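Long-range contacts in periplasmic binding protein (PDB 4PAG), which probably captures a small solute, perhaps an iron-siderophore or vitamin B12 as in its family, for an ABC transporter, and here holds a histidine in its pocket: residues R170-Y175 against L224-V229; E228-Q233 against K256-V261; I20-G25 against L86-D91. One frame throughout, in Å; residues are numbered along the deposited sequence.

Interaction 1. Residues R170-Y175 against L224-V229; sequences RTKVYY and LYDPEV
R170 O and E228 OE2 are joined by a water that donates to both. T171, next in the chain, sets its methyl CG2, anti to the backbone N, against E228 CB and against V229 CG2, the latter at 3.8 Å. Its hydroxyl is turned elsewhere, to the carbonyl of L288. The carboxylate oxygen that holds the water also receives the backbone N of K172, with K172 N to E228 OE2 at 2.8 Å and the N-H...O angle at 174°; although the bond is straight, the donor stands above the carboxylate plane. Two backbone amides then share K172 O, E228 N from above the carbonyl plane and V229 N, 3.1 Å from that O, almost in line with the C=O.

The side chain of K172 leaves beside its backbone N, and a bend at chi3 (67°) folds NZ back to the end of helix 219-225. There NZ bonds to Y225 O at 3.0 Å and to D226 O at 3.2 Å, and reaches L224 O through a second water. The last carbonyls of a helix have no following turn of amides to bond to; here the ammonium takes that part for Y225 O. A methionine in place of K172 would probably leave the Y225 and D226 carbonyls without their shared donor.

The pairing is that of a parallel sheet in which helix 219-225 leads, through a short turn, into strand 229-232 beside strand 172-176, as in the alpha/beta lobes of periplasmic binding proteins. V173 bridges V229, its CA-H directed at V229 O, while both side chains lie on the face packed against L288 of helix 277-288. Y174 N continues the pairing to V229 O at 3.1 Å, and Y174 CB rests on P227 CB at 3.7 Å. The Y174 hydroxyl bonds outside the contact, to G181 O.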
loop_
_atom_site.group_PDB
_atom_site.type_symbol
_atom_site.label_atom_id
_atom_site.label_comp_id
_atom_site.label_asym_id
_atom_site.label_seq_id
_atom_site.Cartn_x
_atom_site.Cartn_y
_atom_site.Cartn_z
ATOM N N ARG A 170 0.527 22.423 9.146
ATOM C CA ARG A 170 0.583 21.198 8.348
ATOM C C ARG A 170 0.852 21.521 6.883
ATOM O O ARG A 170 0.235 22.420 6.314
ATOM C CB ARG A 170 -0.717 20.398 8.470
ATOM C CG ARG A 170 -1.045 19.937 9.886
ATOM C CD ARG A 170 -0.257 18.704 10.256
ATOM N NE ARG A 170 -0.413 18.306 11.659
ATOM C CZ ARG A 170 -1.211 17.335 12.105
ATOM N NH1 ARG A 170 -1.980 16.639 11.283
ATOM N NH2 ARG A 170 -1.238 17.057 13.403
ATOM N N THR A 171 1.761 20.771 6.274
ATOM C CA THR A 171 2.202 21.030 4.902
ATOM C C THR A 171 1.099 20.703 3.895
ATOM O O THR A 171 0.590 19.592 3.880
ATOM C CB THR A 171 3.456 20.187 4.593
ATOM O OG1 THR A 171 4.482 20.514 5.534
ATOM C CG2 THR A 171 3.979 20.417 3.171
ATOM N N LYS A 172 0.739 21.668 3.048
ATOM C CA LYS A 172 -0.220 21.413 1.972
ATOM C C LYS A 172 0.411 20.524 0.900
ATOM O O LYS A 172 1.507 20.809 0.407
ATOM C CB LYS A 172 -0.708 22.719 1.350
ATOM C CG LYS A 172 -1.530 23.582 2.300
ATOM C CD LYS A 172 -1.642 25.017 1.810
ATOM C CE LYS A 172 -2.459 25.135 0.537
ATOM N NZ LYS A 172 -2.295 26.480 -0.096
ATOM N N VAL A 173 -0.283 19.445 0.548
ATOM C CA VAL A 173 0.235 18.485 -0.413
ATOM C C VAL A 173 -0.821 18.130 -1.471
ATOM O O VAL A 173 -2.009 17.957 -1.165
ATOM C CB VAL A 173 0.813 17.220 0.298
ATOM C CG1 VAL A 173 -0.206 16.551 1.207
ATOM C CG2 VAL A 173 1.350 16.211 -0.709
ATOM N N TYR A 174 -0.367 18.046 -2.721
ATOM C CA TYR A 174 -1.169 17.593 -3.838
ATOM C C TYR A 174 -0.637 16.245 -4.297
ATOM O O TYR A 174 0.552 16.095 -4.567
ATOM C CB TYR A 174 -1.118 18.599 -4.994
ATOM C CG TYR A 174 -1.868 18.139 -6.221
ATOM C CD1 TYR A 174 -3.248 17.975 -6.187
ATOM C CD2 TYR A 174 -1.203 17.839 -7.405
ATOM C CE1 TYR A 174 -3.943 17.537 -7.296
ATOM C CE2 TYR A 174 -1.892 17.399 -8.528
ATOM C CZ TYR A 174 -3.264 17.254 -8.462
ATOM O OH TYR A 174 -3.971 16.831 -9.550
ATOM N N TYR A 175 -1.524 15.260 -4.370
ATOM C CA TYR A 175 -1.173 13.928 -4.849
ATOM C C TYR A 175 -1.468 13.869 -6.341
ATOM O O TYR A 175 -2.626 13.843 -6.749
ATOM C CB TYR A 175 -1.984 12.882 -4.081
ATOM C CG TYR A 175 -1.706 11.433 -4.422
ATOM C CD1 TYR A 175 -0.451 11.005 -4.849
ATOM C CD2 TYR A 175 -2.708 10.483 -4.288
ATOM C CE1 TYR A 175 -0.208 9.668 -5.143
ATOM C CE2 TYR A 175 -2.481 9.152 -4.578
ATOM C CZ TYR A 175 -1.236 8.743 -5.012
ATOM O OH TYR A 175 -1.037 7.408 -5.308
ATOM N N LEU A 224 -4.794 27.026 -7.967
ATOM C CA LEU A 224 -5.559 27.580 -6.842
ATOM C C LEU A 224 -5.195 26.905 -5.531
ATOM O O LEU A 224 -5.050 27.576 -4.514
ATOM C CB LEU A 224 -7.071 27.466 -7.071
ATOM C CG LEU A 224 -7.652 28.398 -8.125
ATOM C CD1 LEU A 224 -9.089 28.008 -8.442
ATOM C CD2 LEU A 224 -7.573 29.856 -7.674
ATOM N N TYR A 225 -5.035 25.581 -5.563
ATOM C CA TYR A 225 -4.691 24.826 -4.368
ATOM C C TYR A 225 -3.314 25.203 -3.796
ATOM O O TYR A 225 -3.095 25.084 -2.591
ATOM C CB TYR A 225 -4.768 23.312 -4.633
ATOM C CG TYR A 225 -6.168 22.701 -4.714
ATOM C CD1 TYR A 225 -7.248 23.237 -4.007
ATOM C CD2 TYR A 225 -6.389 21.530 -5.450
ATOM C CE1 TYR A 225 -8.510 22.654 -4.065
ATOM C CE2 TYR A 225 -7.649 20.933 -5.509
ATOM C CZ TYR A 225 -8.704 21.499 -4.820
ATOM O OH TYR A 225 -9.958 20.917 -4.869
ATOM N N ASP A 226 -2.396 25.652 -4.653
ATOM C CA ASP A 226 -1.094 26.163 -4.217
ATOM C C ASP A 226 -0.379 25.190 -3.253
ATOM O O ASP A 226 -0.025 25.560 -2.128
ATOM C CB ASP A 226 -1.292 27.548 -3.569
ATOM C CG ASP A 226 0.022 28.239 -3.199
ATOM O OD1 ASP A 226 1.044 28.008 -3.872
ATOM O OD2 ASP A 226 0.028 29.031 -2.227
ATOM N N PRO A 227 -0.169 23.934 -3.683
ATOM C CA PRO A 227 0.460 23.005 -2.741
ATOM C C PRO A 227 1.910 23.380 -2.447
ATOM O O PRO A 227 2.582 23.994 -3.285
ATOM C CB PRO A 227 0.392 21.661 -3.476
ATOM C CG PRO A 227 0.418 22.037 -4.925
ATOM C CD PRO A 227 -0.396 23.303 -5.000
ATOM N N GLU A 228 2.373 23.028 -1.254
ATOM C CA GLU A 228 3.767 23.234 -0.876
ATOM C C GLU A 228 4.629 22.071 -1.354
ATOM O O GLU A 228 5.794 22.265 -1.715
ATOM C CB GLU A 228 3.891 23.407 0.633
ATOM C CG GLU A 228 3.135 24.617 1.150
ATOM C CD GLU A 228 2.967 24.606 2.657
ATOM O OE1 GLU A 228 3.929 24.990 3.355
ATOM O OE2 GLU A 228 1.877 24.225 3.140
ATOM N N VAL A 229 4.054 20.872 -1.342
ATOM C CA VAL A 229 4.718 19.670 -1.827
ATOM C C VAL A 229 3.803 18.929 -2.803
ATOM O O VAL A 229 2.586 18.866 -2.608
ATOM C CB VAL A 229 5.111 18.735 -0.663
ATOM C CG1 VAL A 229 5.595 17.389 -1.178
ATOM C CG2 VAL A 229 6.197 19.368 0.208
HETATM O O HOH W 1 1.336 25.325 5.790
HETATM O O HOH W 2 -4.618 27.548 -1.530
#

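Interaction 2. Residues E228-Q233 against K256-V261; sequences EVIIVQ and KKVYLV. With HIS (histidine), chain E.
I230, set opposite V258 on two parallel strands whose axes approach to 4.7 Å at 19°, bonds to the residues before and after it: I230 N to K257 O and Y259 N to I230 O. V232 repeats the pattern, its N bonding to Y259 O at 2.8 Å and its carbonyl receiving V261 N. Each accepting carbonyl also takes a CA-H of the residue before the donor, as V258 CA to I230 O.

Apolar contacts line both faces. On the face of I230, V232, V258 and L260, V232 CG2 meets V258 CG1 at 3.6 Å. On the other, V229 CG1 lies at the edge of the Y259 ring, 4.0 Å from Y259 CD2. With CG1 beside the backbone N (chi1 -59°), I231 leaves CG2 to touch V261 CG2 at 3.5 Å. The Q233 amide crosses V261 obliquely, OE1 3.6 Å from V261 CB, while OE1 bonds to N267 and NE2 to Y175.

The bound histidine meets the C-terminal end of strand 258-260, where L260 and V261 line its pocket: its ND1 makes a weak bond to L260 O at 3.3 Å, and L260 CD2 touches its amino N and CB.

Strand 258-260 forms one margin of the four-stranded sheet. With strand 229-232 and the intervening helix 235-243, which covers V232 and V258, it makes a beta-alpha-beta crossover; helix 277-288 covers V229, Y259 and V261 on the opposite face.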
loop_
_atom_site.group_PDB
_atom_site.type_symbol
_atom_site.label_atom_id
_atom_site.label_comp_id
_atom_site.label_asym_id
_atom_site.label_seq_id
_atom_site.Cartn_x
_atom_site.Cartn_y
_atom_site.Cartn_z
ATOM N N GLU A 228 2.373 23.028 -1.254
ATOM C CA GLU A 228 3.767 23.234 -0.876
ATOM C C GLU A 228 4.629 22.071 -1.354
ATOM O O GLU A 228 5.794 22.265 -1.715
ATOM C CB GLU A 228 3.891 23.407 0.633
ATOM C CG GLU A 228 3.135 24.617 1.150
ATOM C CD GLU A 228 2.967 24.606 2.657
ATOM O OE1 GLU A 228 3.929 24.990 3.355
ATOM O OE2 GLU A 228 1.877 24.225 3.140
ATOM N N VAL A 229 4.054 20.872 -1.342
ATOM C CA VAL A 229 4.718 19.670 -1.827
ATOM C C VAL A 229 3.803 18.929 -2.803
ATOM O O VAL A 229 2.586 18.866 -2.608
ATOM C CB VAL A 229 5.111 18.735 -0.663
ATOM C CG1 VAL A 229 5.595 17.389 -1.178
ATOM C CG2 VAL A 229 6.197 19.368 0.208
ATOM N N ILE A 230 4.398 18.367 -3.849
ATOM C CA ILE A 230 3.666 17.523 -4.779
ATOM C C ILE A 230 4.262 16.118 -4.767
ATOM O O ILE A 230 5.463 15.930 -4.960
ATOM C CB ILE A 230 3.647 18.096 -6.208
ATOM C CG1 ILE A 230 2.900 19.437 -6.240
ATOM C CG2 ILE A 230 3.007 17.086 -7.158
ATOM C CD1 ILE A 230 3.074 20.228 -7.521
ATOM N N ILE A 231 3.407 15.134 -4.516
ATOM C CA ILE A 231 3.795 13.731 -4.552
ATOM C C ILE A 231 3.240 13.132 -5.838
ATOM O O ILE A 231 2.036 13.203 -6.086
ATOM C CB ILE A 231 3.237 12.973 -3.328
ATOM C CG1 ILE A 231 3.746 13.586 -2.014
ATOM C CG2 ILE A 231 3.596 11.493 -3.392
ATOM C CD1 ILE A 231 5.251 13.574 -1.834
ATOM N N VAL A 232 4.126 12.533 -6.632
ATOM C CA VAL A 232 3.837 12.097 -7.996
ATOM C C VAL A 232 3.937 10.574 -8.134
ATOM O O VAL A 232 4.909 9.958 -7.693
ATOM C CB VAL A 232 4.848 12.736 -8.977
ATOM C CG1 VAL A 232 4.637 12.210 -10.389
ATOM C CG2 VAL A 232 4.760 14.265 -8.930
ATOM N N GLN A 233 2.941 9.969 -8.770
ATOM C CA GLN A 233 2.935 8.517 -8.970
ATOM C C GLN A 233 3.630 8.149 -10.293
ATOM O O GLN A 233 4.475 7.256 -10.339
ATOM C CB GLN A 233 1.480 8.022 -8.920
ATOM C CG GLN A 233 1.182 6.647 -8.338
ATOM C CD GLN A 233 2.114 6.161 -7.238
ATOM O OE1 GLN A 233 3.184 5.666 -7.525
ATOM N NE2 GLN A 233 1.669 6.219 -5.986
ATOM N N LYS A 256 11.407 22.829 -6.130
ATOM C CA LYS A 256 11.767 21.432 -6.419
ATOM C C LYS A 256 11.251 20.465 -5.346
ATOM O O LYS A 256 11.852 19.430 -5.082
ATOM C CB LYS A 256 13.278 21.284 -6.609
ATOM C CG LYS A 256 13.865 22.262 -7.625
ATOM C CD LYS A 256 15.374 22.349 -7.480
ATOM C CE LYS A 256 16.035 22.887 -8.736
ATOM N NZ LYS A 256 15.578 24.262 -9.083
ATOM N N LYS A 257 10.115 20.801 -4.751
ATOM C CA LYS A 257 9.481 19.949 -3.745
ATOM C C LYS A 257 8.408 19.082 -4.423
ATOM O O LYS A 257 7.211 19.150 -4.115
ATOM C CB LYS A 257 8.928 20.808 -2.607
ATOM C CG LYS A 257 10.036 21.410 -1.744
ATOM C CD LYS A 257 9.567 22.585 -0.902
ATOM C CE LYS A 257 8.761 22.147 0.304
ATOM N NZ LYS A 257 9.622 21.604 1.396
ATOM N N VAL A 258 8.887 18.276 -5.366
ATOM C CA VAL A 258 8.085 17.363 -6.164
ATOM C C VAL A 258 8.816 16.023 -6.119
ATOM O O VAL A 258 9.994 15.960 -6.466
ATOM C CB VAL A 258 7.993 17.839 -7.628
ATOM C CG1 VAL A 258 7.179 16.866 -8.471
ATOM C CG2 VAL A 258 7.427 19.256 -7.720
ATOM N N TYR A 259 8.143 14.961 -5.677
ATOM C CA TYR A 259 8.822 13.684 -5.408
ATOM C C TYR A 259 8.070 12.508 -5.999
ATOM O O TYR A 259 6.844 12.416 -5.874
ATOM C CB TYR A 259 9.020 13.489 -3.894
ATOM C CG TYR A 259 9.703 14.681 -3.240
ATOM C CD1 TYR A 259 11.069 14.885 -3.377
ATOM C CD2 TYR A 259 8.967 15.631 -2.537
ATOM C CE1 TYR A 259 11.690 15.998 -2.822
ATOM C CE2 TYR A 259 9.584 16.740 -1.963
ATOM C CZ TYR A 259 10.948 16.911 -2.106
ATOM O OH TYR A 259 11.568 17.995 -1.539
ATOM N N LEU A 260 8.820 11.617 -6.643
ATOM C CA LEU A 260 8.269 10.445 -7.307
ATOM C C LEU A 260 8.211 9.280 -6.316
ATOM O O LEU A 260 9.198 8.947 -5.678
ATOM C CB LEU A 260 9.134 10.075 -8.515
ATOM C CG LEU A 260 8.701 8.938 -9.434
ATOM C CD1 LEU A 260 7.377 9.234 -10.116
ATOM C CD2 LEU A 260 9.793 8.667 -10.469
ATOM N N VAL A 261 7.046 8.670 -6.180
ATOM C CA VAL A 261 6.870 7.568 -5.230
ATOM C C VAL A 261 7.677 6.346 -5.680
ATOM O O VAL A 261 7.529 5.906 -6.814
ATOM C CB VAL A 261 5.380 7.172 -5.103
ATOM C CG1 VAL A 261 5.202 5.993 -4.167
ATOM C CG2 VAL A 261 4.546 8.341 -4.608
HETATM N N HIS E . 11.888 6.267 -11.047
HETATM C CA HIS E . 10.990 5.260 -10.416
HETATM C C HIS E . 9.767 5.011 -11.287
HETATM O O HIS E . 8.635 5.443 -11.031
HETATM C CB HIS E . 10.575 5.699 -9.018
HETATM C CG HIS E . 11.716 6.174 -8.173
HETATM N ND1 HIS E . 11.568 7.118 -7.179
HETATM C CD2 HIS E . 13.026 5.837 -8.179
HETATM C CE1 HIS E . 12.736 7.334 -6.601
HETATM N NE2 HIS E . 13.638 6.569 -7.189
HETATM O OXT HIS E . 9.914 4.352 -12.305
#

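Interaction 3. Residues I20-G25 against L86-D91; sequences ITRIYG and LAAKPD
D91 and the backbone of T21 and R22 face each other in a reciprocal exchange of hydrogen bonds. One carboxylate oxygen takes both amides: T21 N to D91 OD2 is 2.8 Å, nearly along the C-O axis, whereas R22 N, at 3.1 Å from D91 OD2, comes from above the carboxylate plane. The T21 hydroxyl adds a weak bond to the same oxygen. In return the amide of D91 is satisfied by R22 O, with D91 N to R22 O at 2.8 Å and the donor standing above the carbonyl plane. The aspartate thus binds through both its backbone and its side chain, and two amides of the segment leading into strand 23-25 find their acceptor in a single atom. I20 CD1 packs on D91 CB at 3.9 Å beside this polar group.

Here helix 82-88 gives way, through K89 at positive phi and P90, to strand 92-96, the neighbour of strand 23-25 in a three-stranded parallel sheet; the arrangement is the helix-to-strand turn of an alpha/beta lobe.

The helix end is served by R22. Its chain bends at chi3 (66°), bringing the guanidinium side-on so that NE and NH2 both bond to the carbonyl of A88. R22 NH2 lies 2.7 Å from A88 O, in the carbonyl plane and on a lone pair, while NE, 2.8 Å from A88 O, meets it close to the C=O line. NE also makes a weak bond to K89 O. The positive guanidinium is likely to be favoured by the partial negative charge at the C-terminal end of the helix. Y24 contributes its CB, 4.1 Å from P90 CB; its hydroxyl bonds instead to G72 O.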
loop_
_atom_site.group_PDB
_atom_site.type_symbol
_atom_site.label_atom_id
_atom_site.label_comp_id
_atom_site.label_asym_id
_atom_site.label_seq_id
_atom_site.Cartn_x
_atom_site.Cartn_y
_atom_site.Cartn_z
ATOM N N ILE A 20 -2.130 -24.622 7.042
ATOM C CA ILE A 20 -2.511 -23.993 5.786
ATOM C C ILE A 20 -1.330 -24.142 4.833
ATOM O O ILE A 20 -0.278 -23.543 5.054
ATOM C CB ILE A 20 -2.818 -22.491 5.981
ATOM C CG1 ILE A 20 -3.876 -22.280 7.073
ATOM C CG2 ILE A 20 -3.254 -21.850 4.668
ATOM C CD1 ILE A 20 -5.228 -22.887 6.783
ATOM N N THR A 21 -1.494 -24.950 3.791
ATOM C CA THR A 21 -0.445 -25.140 2.792
ATOM C C THR A 21 -0.776 -24.454 1.461
ATOM O O THR A 21 0.088 -24.340 0.599
ATOM C CB THR A 21 -0.213 -26.634 2.528
ATOM O OG1 THR A 21 -1.399 -27.194 1.963
ATOM C CG2 THR A 21 0.131 -27.371 3.832
ATOM N N ARG A 22 -2.024 -24.011 1.300
ATOM C CA ARG A 22 -2.472 -23.306 0.093
ATOM C C ARG A 22 -3.340 -22.126 0.517
ATOM O O ARG A 22 -4.316 -22.304 1.237
ATOM C CB ARG A 22 -3.275 -24.244 -0.820
ATOM C CG ARG A 22 -2.554 -25.532 -1.206
ATOM C CD ARG A 22 -3.397 -26.411 -2.126
ATOM N NE ARG A 22 -3.619 -25.788 -3.436
ATOM C CZ ARG A 22 -2.735 -25.770 -4.441
ATOM N NH1 ARG A 22 -1.540 -26.347 -4.322
ATOM N NH2 ARG A 22 -3.048 -25.165 -5.583
ATOM N N ILE A 23 -2.986 -20.921 0.080
ATOM C CA ILE A 23 -3.715 -19.721 0.485
ATOM C C ILE A 23 -3.835 -18.779 -0.705
ATOM O O ILE A 23 -3.025 -18.826 -1.619
ATOM C CB ILE A 23 -3.022 -19.029 1.688
ATOM C CG1 ILE A 23 -3.929 -17.980 2.336
ATOM C CG2 ILE A 23 -1.701 -18.382 1.281
ATOM C CD1 ILE A 23 -3.462 -17.548 3.717
ATOM N N TYR A 24 -4.864 -17.947 -0.695
ATOM C CA TYR A 24 -5.094 -16.977 -1.755
ATOM C C TYR A 24 -5.537 -15.665 -1.119
ATOM O O TYR A 24 -6.383 -15.657 -0.226
ATOM C CB TYR A 24 -6.150 -17.516 -2.724
ATOM C CG TYR A 24 -6.685 -16.523 -3.730
ATOM C CD1 TYR A 24 -5.901 -16.065 -4.783
ATOM C CD2 TYR A 24 -7.993 -16.050 -3.635
ATOM C CE1 TYR A 24 -6.401 -15.149 -5.704
ATOM C CE2 TYR A 24 -8.500 -15.145 -4.551
ATOM C CZ TYR A 24 -7.700 -14.696 -5.588
ATOM O OH TYR A 24 -8.219 -13.789 -6.501
ATOM N N GLY A 25 -4.931 -14.569 -1.562
ATOM C CA GLY A 25 -5.341 -13.234 -1.150
ATOM C C GLY A 25 -6.227 -12.627 -2.217
ATOM O O GLY A 25 -5.957 -12.778 -3.402
ATOM N N LEU A 86 -11.334 -21.648 -7.518
ATOM C CA LEU A 86 -11.979 -22.859 -7.011
ATOM C C LEU A 86 -11.143 -24.097 -7.341
ATOM O O LEU A 86 -10.935 -24.957 -6.484
ATOM C CB LEU A 86 -13.392 -23.000 -7.584
ATOM C CG LEU A 86 -14.234 -24.200 -7.129
ATOM C CD1 LEU A 86 -14.291 -24.316 -5.611
ATOM C CD2 LEU A 86 -15.636 -24.092 -7.713
ATOM N N ALA A 87 -10.649 -24.170 -8.574
ATOM C CA ALA A 87 -9.878 -25.327 -9.022
ATOM C C ALA A 87 -8.558 -25.460 -8.269
ATOM O O ALA A 87 -8.086 -26.568 -8.050
ATOM C CB ALA A 87 -9.627 -25.255 -10.523
ATOM N N ALA A 88 -7.974 -24.334 -7.863
ATOM C CA ALA A 88 -6.673 -24.337 -7.177
ATOM C C ALA A 88 -6.735 -24.778 -5.713
ATOM O O ALA A 88 -5.693 -25.031 -5.104
ATOM C CB ALA A 88 -6.025 -22.966 -7.270
ATOM N N LYS A 89 -7.942 -24.840 -5.147
ATOM C CA LYS A 89 -8.151 -25.400 -3.806
ATOM C C LYS A 89 -7.299 -24.728 -2.727
ATOM O O LYS A 89 -6.504 -25.391 -2.055
ATOM C CB LYS A 89 -7.868 -26.915 -3.799
ATOM C CG LYS A 89 -8.666 -27.736 -4.805
ATOM C CD LYS A 89 -10.034 -28.136 -4.270
ATOM C CE LYS A 89 -10.791 -29.018 -5.255
ATOM N NZ LYS A 89 -10.112 -30.320 -5.505
ATOM N N PRO A 90 -7.458 -23.408 -2.548
ATOM C CA PRO A 90 -6.803 -22.834 -1.381
ATOM C C PRO A 90 -7.506 -23.322 -0.116
ATOM O O PRO A 90 -8.724 -23.499 -0.135
ATOM C CB PRO A 90 -7.010 -21.333 -1.570
ATOM C CG PRO A 90 -8.275 -21.224 -2.342
ATOM C CD PRO A 90 -8.334 -22.439 -3.231
ATOM N N ASP A 91 -6.752 -23.562 0.958
ATOM C CA ASP A 91 -7.356 -23.920 2.259
ATOM C C ASP A 91 -8.203 -22.772 2.812
ATOM O O ASP A 91 -9.198 -22.988 3.502
ATOM C CB ASP A 91 -6.277 -24.286 3.283
ATOM C CG ASP A 91 -5.424 -25.471 2.846
ATOM O OD1 ASP A 91 -5.986 -26.431 2.290
ATOM O OD2 ASP A 91 -4.189 -25.442 3.057
#

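How the interactions relate
Interactions 1 and 2 share strand 229-232 and belong to one four-stranded sheet: Y174 O probably bonds to I231 N, and Y175 OH to Q233 NE2. Interaction 2 is the buried one, knit by backbone bonds and apolar side chains, and alone reaches the bound histidine. Interaction 1, partly buried where helix 219-225 runs into the start of that strand, adds charged side chains. Interaction 3, also partly buried, with T21, R22 and K89 exposed, lies in the other sheet, its centre about 44 Å from that of interaction 1, yet resembles it: an acidic side chain receives backbone amides and a basic one serves carbonyls at a helix end, lysine in one and arginine in the other.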